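Local coordinates for putative acyl-CoA thioester hydrolase YbhC (Escherichia coli K-12, PDB 3GRH), which is an outer-membrane lipoprotein of the pectinesterase family, a putative thioesterase that neither binds pectin nor has pectinesterase activity, at residues A[79-84]-A[111-116]; A[118-123]-A[146-151]. One frame throughout, in Å; residues are numbered along the deposited sequence.

Contact 1. Residues A[79-84]-A[111-116]; sequences VGPAGT and AVMPGE
Met113 leaves its backbone with CG beside N and opposite the carbonyl carbon (chi1 -69°); this and an extended chi2 bring SD to Pro81, and the bend at chi3 (63°) then sets CE against Thr84. Thr84 answers with CG2, set opposite its own N, and the two side chains meet tip to tip, Met113 CE 3.8 Å from Thr84 CG2. Pro81 crosses the thioether at about a right angle, its CD 4.2 Å from Met113 SD. A CB on Gly80 would stand 2.9 Å from Met113 SD, so the sulfur occupies the place a side chain would need. The backbone pairing is parallel, as expected between successive coils of the parallel beta-helix of this family. Val79 N donates to Ala111 O at 2.9 Å, and Met113 N to Val79 O at 2.9 Å, nearly straight (175°), which brackets the parallel bridge between Val79 and Val112. The side chains of that pair lie on one face of the sheet, where both touch Tyr117 and Val79 also meets Ile92 and Ala95 of helix 92-100. A type II turn from Pro81 to Thr84, closed by Thr84 N to Pro81 O at 3.2 Å, folds Thr84 back to Met113.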
loop_
_atom_site.group_PDB
_atom_site.type_symbol
_atom_site.label_atom_id
_atom_site.label_comp_id
_atom_site.label_asym_id
_atom_site.label_seq_id
_atom_site.Cartn_x
_atom_site.Cartn_y
_atom_site.Cartn_z
ATOM N N VAL A 79 -5.453 -18.271 16.303
ATOM C CA VAL A 79 -6.062 -18.895 15.147
ATOM C C VAL A 79 -5.142 -20.000 14.722
ATOM O O VAL A 79 -3.905 -19.821 14.646
ATOM C CB VAL A 79 -6.252 -17.878 14.009
ATOM C CG1 VAL A 79 -6.870 -18.559 12.841
ATOM C CG2 VAL A 79 -7.100 -16.672 14.413
ATOM N N GLY A 80 -5.706 -21.177 14.450
ATOM C CA GLY A 80 -4.895 -22.310 14.141
ATOM C C GLY A 80 -5.750 -23.443 13.677
ATOM O O GLY A 80 -6.968 -23.319 13.585
ATOM N N PRO A 81 -5.122 -24.607 13.481
ATOM C CA PRO A 81 -5.854 -25.795 13.073
ATOM C C PRO A 81 -6.730 -26.274 14.201
ATOM O O PRO A 81 -6.347 -26.203 15.373
ATOM C CB PRO A 81 -4.759 -26.812 12.790
ATOM C CG PRO A 81 -3.484 -26.228 13.260
ATOM C CD PRO A 81 -3.685 -24.851 13.705
ATOM N N ALA A 82 -7.888 -26.812 13.843
ATOM C CA ALA A 82 -8.807 -27.359 14.826
ATOM C C ALA A 82 -8.190 -28.487 15.683
ATOM O O ALA A 82 -7.530 -29.408 15.180
ATOM C CB ALA A 82 -10.050 -27.824 14.142
ATOM N N GLY A 83 -8.395 -28.366 16.992
ATOM C CA GLY A 83 -7.944 -29.351 17.955
ATOM C C GLY A 83 -6.548 -29.091 18.498
ATOM O O GLY A 83 -6.127 -29.770 19.431
ATOM N N THR A 84 -5.818 -28.127 17.925
ATOM C CA THR A 84 -4.455 -27.852 18.381
ATOM C C THR A 84 -4.536 -27.084 19.689
ATOM O O THR A 84 -5.427 -26.257 19.889
ATOM C CB THR A 84 -3.656 -27.082 17.328
ATOM O OG1 THR A 84 -3.581 -27.853 16.123
ATOM C CG2 THR A 84 -2.245 -26.809 17.825
ATOM N N ALA A 111 -2.963 -13.943 17.518
ATOM C CA ALA A 111 -1.826 -14.740 16.983
ATOM C C ALA A 111 -2.351 -15.699 15.964
ATOM O O ALA A 111 -3.417 -16.271 16.188
ATOM C CB ALA A 111 -1.101 -15.496 18.120
ATOM N N VAL A 112 -1.626 -15.890 14.871
ATOM C CA VAL A 112 -2.029 -16.834 13.832
ATOM C C VAL A 112 -0.894 -17.876 13.656
ATOM O O VAL A 112 0.250 -17.545 13.400
ATOM C CB VAL A 112 -2.321 -16.138 12.491
ATOM C CG1 VAL A 112 -2.863 -17.224 11.557
ATOM C CG2 VAL A 112 -3.340 -15.004 12.612
ATOM N N MET A 113 -1.241 -19.150 13.867
ATOM C CA MET A 113 -0.311 -20.249 13.775
ATOM C C MET A 113 0.008 -20.532 12.321
ATOM O O MET A 113 -0.779 -20.267 11.432
ATOM C CB MET A 113 -0.901 -21.510 14.405
ATOM C CG MET A 113 -1.014 -21.383 15.877
ATOM S SD MET A 113 -1.520 -22.869 16.663
ATOM C CE MET A 113 -0.163 -24.001 16.299
ATOM N N PRO A 114 1.189 -21.084 12.067
ATOM C CA PRO A 114 1.540 -21.455 10.705
ATOM C C PRO A 114 0.436 -22.275 10.018
ATOM O O PRO A 114 -0.155 -23.174 10.624
ATOM C CB PRO A 114 2.820 -22.270 10.908
ATOM C CG PRO A 114 3.423 -21.656 12.110
ATOM C CD PRO A 114 2.290 -21.323 13.021
ATOM N N GLY A 115 0.144 -21.913 8.791
ATOM C CA GLY A 115 -0.873 -22.570 7.980
ATOM C C GLY A 115 -1.317 -21.702 6.843
ATOM O O GLY A 115 -0.796 -20.617 6.655
ATOM N N GLU A 116 -2.284 -22.243 6.090
ATOM C CA GLU A 116 -2.882 -21.579 4.973
ATOM C C GLU A 116 -4.305 -21.330 5.394
ATOM O O GLU A 116 -5.029 -22.236 5.850
ATOM C CB GLU A 116 -2.838 -22.497 3.731
ATOM C CG GLU A 116 -1.489 -22.649 3.067
ATOM C CD GLU A 116 -0.481 -23.449 3.887
ATOM O OE1 GLU A 116 -0.883 -24.491 4.500
ATOM O OE2 GLU A 116 0.717 -23.031 3.900
#

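Contact 2. Residues A[118-123]-A[146-151]; sequences QGTVYV and LSLDGG
Leu146 gives the largest share of the area buried between residues 118-123 and 146-151, and tracing it outward shows how the apolar fit is made. CB lies beside Gly119, 4.3 Å from its CA. CG follows opposite the backbone N (chi1 -165°), and from there the two methyls part company. CD1 turns to Gln118, reaching its CG at 3.6 Å, while CD and NE2 of the same extended side chain also pass near the methyl as the two chains cross; Gly119 N is 4.0 Å from Leu146 CD1. CD2 goes to Thr120, 3.8 Å from its methyl CG2. That methyl also meets Leu148, whose CD1 is 4.1 Å away and whose side chain crosses the threonine at about a right angle, so CG2 touches a leucine methyl from each of two residues. Thr120 can serve both apolar and polar partners because its chi1 of 54° puts OG1 between the backbone N and the carbonyl carbon, leaving CG2 as the branch that meets the leucines, while OG1 bonds to Tyr167 OH. An alanine in place of Leu146 would lose both methyls, which would probably leave a gap between Gln118 and Thr120 and free the aliphatic part of the glutamine to turn. No hydrogen bond joins the two segments; the backbone link runs one residue earlier, between Gly119 and Gly145. Neighbouring parallel strands 115-123 and 142-146, with Leu146 packed against residues 118-120, are as expected of successive coils in the right-handed parallel beta-helix characteristic of pectinesterases.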
loop_
_atom_site.group_PDB
_atom_site.type_symbol
_atom_site.label_atom_id
_atom_site.label_comp_id
_atom_site.label_asym_id
_atom_site.label_seq_id
_atom_site.Cartn_x
_atom_site.Cartn_y
_atom_site.Cartn_z
ATOM N N GLN A 118 -7.663 -19.783 3.871
ATOM C CA GLN A 118 -8.356 -19.302 2.659
ATOM C C GLN A 118 -9.590 -18.484 3.096
ATOM O O GLN A 118 -10.409 -18.919 3.887
ATOM C CB GLN A 118 -8.781 -20.470 1.741
ATOM C CG GLN A 118 -9.484 -19.991 0.423
ATOM C CD GLN A 118 -10.217 -21.058 -0.408
ATOM O OE1 GLN A 118 -11.000 -21.888 0.112
ATOM N NE2 GLN A 118 -10.009 -21.011 -1.711
ATOM N N GLY A 119 -9.729 -17.282 2.564
ATOM C CA GLY A 119 -10.911 -16.483 2.755
ATOM C C GLY A 119 -10.547 -15.052 3.070
ATOM O O GLY A 119 -9.427 -14.736 3.489
ATOM N N THR A 120 -11.529 -14.179 2.907
ATOM C CA THR A 120 -11.362 -12.800 3.226
ATOM C C THR A 120 -11.174 -12.571 4.712
ATOM O O THR A 120 -11.665 -13.347 5.547
ATOM C CB THR A 120 -12.574 -11.999 2.736
ATOM O OG1 THR A 120 -13.762 -12.589 3.255
ATOM C CG2 THR A 120 -12.633 -11.870 1.209
ATOM N N VAL A 121 -10.570 -11.415 5.058
ATOM C CA VAL A 121 -10.498 -10.972 6.472
ATOM C C VAL A 121 -10.871 -9.504 6.357
ATOM O O VAL A 121 -10.162 -8.704 5.740
ATOM C CB VAL A 121 -9.111 -11.090 7.026
ATOM C CG1 VAL A 121 -9.045 -10.506 8.431
ATOM C CG2 VAL A 121 -8.628 -12.534 7.042
ATOM N N TYR A 122 -11.976 -9.147 6.967
ATOM C CA TYR A 122 -12.450 -7.754 7.014
ATOM C C TYR A 122 -12.352 -7.298 8.462
ATOM O O TYR A 122 -12.894 -7.933 9.387
ATOM C CB TYR A 122 -13.876 -7.693 6.593
ATOM C CG TYR A 122 -14.188 -7.846 5.118
ATOM C CD1 TYR A 122 -13.185 -8.074 4.163
ATOM C CD2 TYR A 122 -15.487 -7.869 4.715
ATOM C CE1 TYR A 122 -13.484 -8.267 2.844
ATOM C CE2 TYR A 122 -15.774 -8.080 3.408
ATOM C CZ TYR A 122 -14.788 -8.224 2.499
ATOM O OH TYR A 122 -15.117 -8.402 1.133
ATOM N N VAL A 123 -11.599 -6.216 8.672
ATOM C CA VAL A 123 -11.371 -5.702 10.047
ATOM C C VAL A 123 -12.076 -4.367 10.104
ATOM O O VAL A 123 -11.663 -3.422 9.468
ATOM C CB VAL A 123 -9.893 -5.511 10.394
ATOM C CG1 VAL A 123 -9.714 -5.219 11.895
ATOM C CG2 VAL A 123 -9.102 -6.806 10.097
ATOM N N LEU A 146 -7.126 -15.506 -1.024
ATOM C CA LEU A 146 -8.346 -15.836 -1.780
ATOM C C LEU A 146 -8.116 -15.246 -3.204
ATOM O O LEU A 146 -7.302 -14.333 -3.339
ATOM C CB LEU A 146 -9.621 -15.225 -1.170
ATOM C CG LEU A 146 -10.936 -15.752 -1.618
ATOM C CD1 LEU A 146 -11.074 -17.214 -1.187
ATOM C CD2 LEU A 146 -12.060 -14.865 -1.077
ATOM N N SER A 147 -8.814 -15.744 -4.217
ATOM C CA SER A 147 -8.739 -15.188 -5.571
ATOM C C SER A 147 -9.951 -14.346 -5.810
ATOM O O SER A 147 -11.065 -14.848 -5.833
ATOM C CB SER A 147 -8.697 -16.284 -6.625
ATOM O OG SER A 147 -7.529 -17.056 -6.490
ATOM N N LEU A 148 -9.776 -13.039 -5.994
ATOM C CA LEU A 148 -10.866 -12.146 -6.305
ATOM C C LEU A 148 -10.437 -11.138 -7.356
ATOM O O LEU A 148 -9.342 -10.586 -7.300
ATOM C CB LEU A 148 -11.289 -11.354 -5.115
ATOM C CG LEU A 148 -11.834 -12.097 -3.926
ATOM C CD1 LEU A 148 -12.013 -11.066 -2.763
ATOM C CD2 LEU A 148 -13.128 -12.925 -4.244
ATOM N N ASP A 149 -11.255 -10.953 -8.344
ATOM C CA ASP A 149 -10.960 -10.073 -9.492
ATOM C C ASP A 149 -12.027 -8.987 -9.552
ATOM O O ASP A 149 -13.194 -9.283 -9.504
ATOM C CB ASP A 149 -11.009 -10.907 -10.752
ATOM C CG ASP A 149 -10.578 -10.177 -12.064
ATOM O OD1 ASP A 149 -10.640 -8.935 -12.250
ATOM O OD2 ASP A 149 -10.167 -10.920 -13.029
ATOM N N GLY A 150 -11.617 -7.743 -9.685
ATOM C CA GLY A 150 -12.572 -6.632 -9.829
ATOM C C GLY A 150 -13.526 -6.800 -10.977
ATOM O O GLY A 150 -14.589 -6.287 -10.914
ATOM N N GLY A 151 -13.161 -7.581 -11.983
ATOM C CA GLY A 151 -14.036 -7.829 -13.070
ATOM C C GLY A 151 -15.111 -8.862 -12.857
ATOM O O GLY A 151 -15.959 -9.068 -13.765
#

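From the N terminus, strand 77-79 leads into the loop that opens contact 1; the chain then forms helix 92-100 and returns along strand 108-112, where contact 1 closes. Strand 115-123 follows at once and serves both contacts: its start belongs to 111-116 and its later part to 118-123. Contact 2 then closes a second loop, containing strands 130-134 and 142-146, before helix 154-161. The two loops run in series, neither enclosing the other, with contact centres about 19 Å apart. Contact 1 ties strand 77-79, at the edge of its parallel sheet within this chain, to strand 108-112, and contact 2 joins the next coil on another face of the beta-helix; strand 115-123 connects the two regions.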